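Local structure of branched-chain-amino-acid aminotransferase (Pseudomonas aeruginosa, 6NST) at residues M71-Y75 against K117-I121. The protein probably transfers the amino group of leucine, isoleucine or valine to 2-oxoglutarate, using pyridoxal 5'-phosphate as cofactor. The protein carries 1 engineered substitution. Numbering follows the deposited sequence.
Sequences MQIPY and KVHVI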
loop_
_atom_site.group_PDB
_atom_site.type_symbol
_atom_site.label_atom_id
_atom_site.label_comp_id
_atom_site.label_asym_id
_atom_site.label_seq_id
_atom_site.Cartn_x
_atom_site.Cartn_y
_atom_site.Cartn_z
ATOM N N MET A 71 -12.471 -23.407 -13.771
ATOM C CA MET A 71 -12.984 -23.810 -15.074
ATOM C C MET A 71 -12.629 -25.272 -15.305
ATOM O O MET A 71 -11.455 -25.649 -15.235
ATOM C CB MET A 71 -12.405 -22.944 -16.192
ATOM C CG MET A 71 -12.722 -21.464 -16.085
ATOM S SD MET A 71 -12.084 -20.559 -17.510
ATOM C CE MET A 71 -13.078 -21.260 -18.825
ATOM N N GLN A 72 -13.641 -26.090 -15.581
ATOM C CA GLN A 72 -13.449 -27.517 -15.820
ATOM C C GLN A 72 -13.291 -27.744 -17.321
ATOM O O GLN A 72 -14.257 -27.621 -18.081
ATOM C CB GLN A 72 -14.622 -28.315 -15.254
ATOM C CG GLN A 72 -14.487 -29.825 -15.398
ATOM C CD GLN A 72 -13.349 -30.395 -14.571
ATOM O OE1 GLN A 72 -12.247 -30.610 -15.077
ATOM N NE2 GLN A 72 -13.613 -30.649 -13.295
ATOM N N ILE A 73 -12.074 -28.065 -17.748
ATOM C CA ILE A 73 -11.801 -28.371 -19.151
ATOM C C ILE A 73 -12.464 -29.700 -19.498
ATOM O O ILE A 73 -12.198 -30.713 -18.837
ATOM C CB ILE A 73 -10.291 -28.417 -19.431
ATOM C CG1 ILE A 73 -9.634 -27.092 -19.040
ATOM C CG2 ILE A 73 -10.033 -28.737 -20.898
ATOM C CD1 ILE A 73 -8.132 -27.072 -19.249
ATOM N N PRO A 74 -13.319 -29.750 -20.525
ATOM C CA PRO A 74 -14.036 -30.997 -20.831
ATOM C C PRO A 74 -13.160 -32.034 -21.515
ATOM O O PRO A 74 -13.658 -33.053 -22.003
ATOM C CB PRO A 74 -15.170 -30.535 -21.760
ATOM C CG PRO A 74 -15.165 -29.025 -21.694
ATOM C CD PRO A 74 -13.756 -28.645 -21.388
ATOM N N TYR A 75 -11.857 -31.780 -21.561
ATOM C CA TYR A 75 -10.906 -32.674 -22.198
ATOM C C TYR A 75 -9.712 -32.866 -21.278
ATOM O O TYR A 75 -9.433 -32.043 -20.403
ATOM C CB TYR A 75 -10.460 -32.130 -23.565
ATOM C CG TYR A 75 -11.633 -31.827 -24.464
ATOM C CD1 TYR A 75 -12.251 -32.838 -25.189
ATOM C CD2 TYR A 75 -12.145 -30.538 -24.561
ATOM C CE1 TYR A 75 -13.337 -32.573 -25.997
ATOM C CE2 TYR A 75 -13.231 -30.263 -25.368
ATOM C CZ TYR A 75 -13.821 -31.286 -26.083
ATOM O OH TYR A 75 -14.904 -31.023 -26.884
ATOM N N LYS A 117 -21.182 -23.578 -20.400
ATOM C CA LYS A 117 -20.438 -24.654 -21.034
ATOM C C LYS A 117 -19.027 -24.186 -21.362
ATOM O O LYS A 117 -18.816 -23.042 -21.773
ATOM C CB LYS A 117 -21.146 -25.129 -22.304
ATOM C CG LYS A 117 -20.556 -26.391 -22.913
ATOM C CD LYS A 117 -21.362 -26.845 -24.120
ATOM C CE LYS A 117 -20.785 -28.111 -24.732
ATOM N NZ LYS A 117 -19.384 -27.911 -25.198
ATOM N N VAL A 118 -18.062 -25.077 -21.166
ATOM C CA VAL A 118 -16.658 -24.797 -21.439
ATOM C C VAL A 118 -16.327 -25.285 -22.841
ATOM O O VAL A 118 -16.564 -26.453 -23.174
ATOM C CB VAL A 118 -15.746 -25.466 -20.397
ATOM C CG1 VAL A 118 -14.294 -25.190 -20.716
ATOM C CG2 VAL A 118 -16.089 -24.981 -18.996
ATOM N N HIS A 119 -15.785 -24.389 -23.662
ATOM C CA HIS A 119 -15.326 -24.712 -25.005
ATOM C C HIS A 119 -13.814 -24.557 -25.081
ATOM O O HIS A 119 -13.218 -23.772 -24.337
ATOM C CB HIS A 119 -15.993 -23.812 -26.049
ATOM C CG HIS A 119 -17.487 -23.907 -26.062
ATOM N ND1 HIS A 119 -18.185 -24.506 -27.089
ATOM C CD2 HIS A 119 -18.416 -23.483 -25.173
ATOM C CE1 HIS A 119 -19.480 -24.444 -26.832
ATOM N NE2 HIS A 119 -19.647 -23.829 -25.675
ATOM N N VAL A 120 -13.193 -25.309 -25.988
ATOM C CA VAL A 120 -11.744 -25.294 -26.161
ATOM C C VAL A 120 -11.436 -25.177 -27.648
ATOM O O VAL A 120 -12.009 -25.907 -28.462
ATOM C CB VAL A 120 -11.083 -26.559 -25.576
ATOM C CG1 VAL A 120 -9.580 -26.519 -25.783
ATOM C CG2 VAL A 120 -11.421 -26.709 -24.101
ATOM N N ILE A 121 -10.529 -24.265 -28.002
ATOM C CA ILE A 121 -10.065 -24.121 -29.378
ATOM C C ILE A 121 -8.546 -24.082 -29.390
ATOM O O ILE A 121 -7.909 -23.555 -28.472
ATOM C CB ILE A 121 -10.638 -22.862 -30.071
ATOM C CG1 ILE A 121 -10.338 -21.601 -29.247
ATOM C CG2 ILE A 121 -12.119 -23.022 -30.318
ATOM C CD1 ILE A 121 -9.189 -20.767 -29.799
#
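V118 and V120 meet P74, I73 and Y75 where an interhelical loop lies over one face of the antiparallel sheet in a class-IV aminotransferase. The loop links helix 55-68 to helix 77-89, and the strand beginning at V118 runs between strands 9-12 and 96-104. The site illustrates how a loop can be seated on a sheet largely by shape: no hydrogen bond joins the two segments, and apolar packing makes up most of the contact between them.

The more buried but more loosely spaced part centres on V120, whose CG2 is shared by three loop side chains. I73 CG2 reaches this methyl at 4.0 Å, the two side chains crossing at about a right angle. I73 CB is turned from the strand, but at chi1 -57° CG2 stands anti to the backbone N, and this branch touches V120; the residue also packs on F63 and A66 of helix 55-68. Y75 brings its ring edge to the same methyl: V120 CG2 lies near the ring plane, 3.9 Å from Y75 CD2. W11 meets this ring edge-to-face, while P74 CB sits over one ring face, near the rim. P74 CD completes the group at 4.1 Å from V120 CG2.

The closest packing is at V118, held between Q72 O and the P74 ring, although Q72 and P74, both exposed, form the solvent side. The Q72 side chain leads off from the strand, and its backbone carbonyl does the touching instead: Q72 O lies 3.3 Å from V118 CG2. The pyrrolidine ring of P74 crosses V118 obliquely, placing its CD 3.6 Å from V118 CG1. At the neighbouring ring carbon the partner becomes polar backbone, with P74 CG resting 3.3 Å from V118 O.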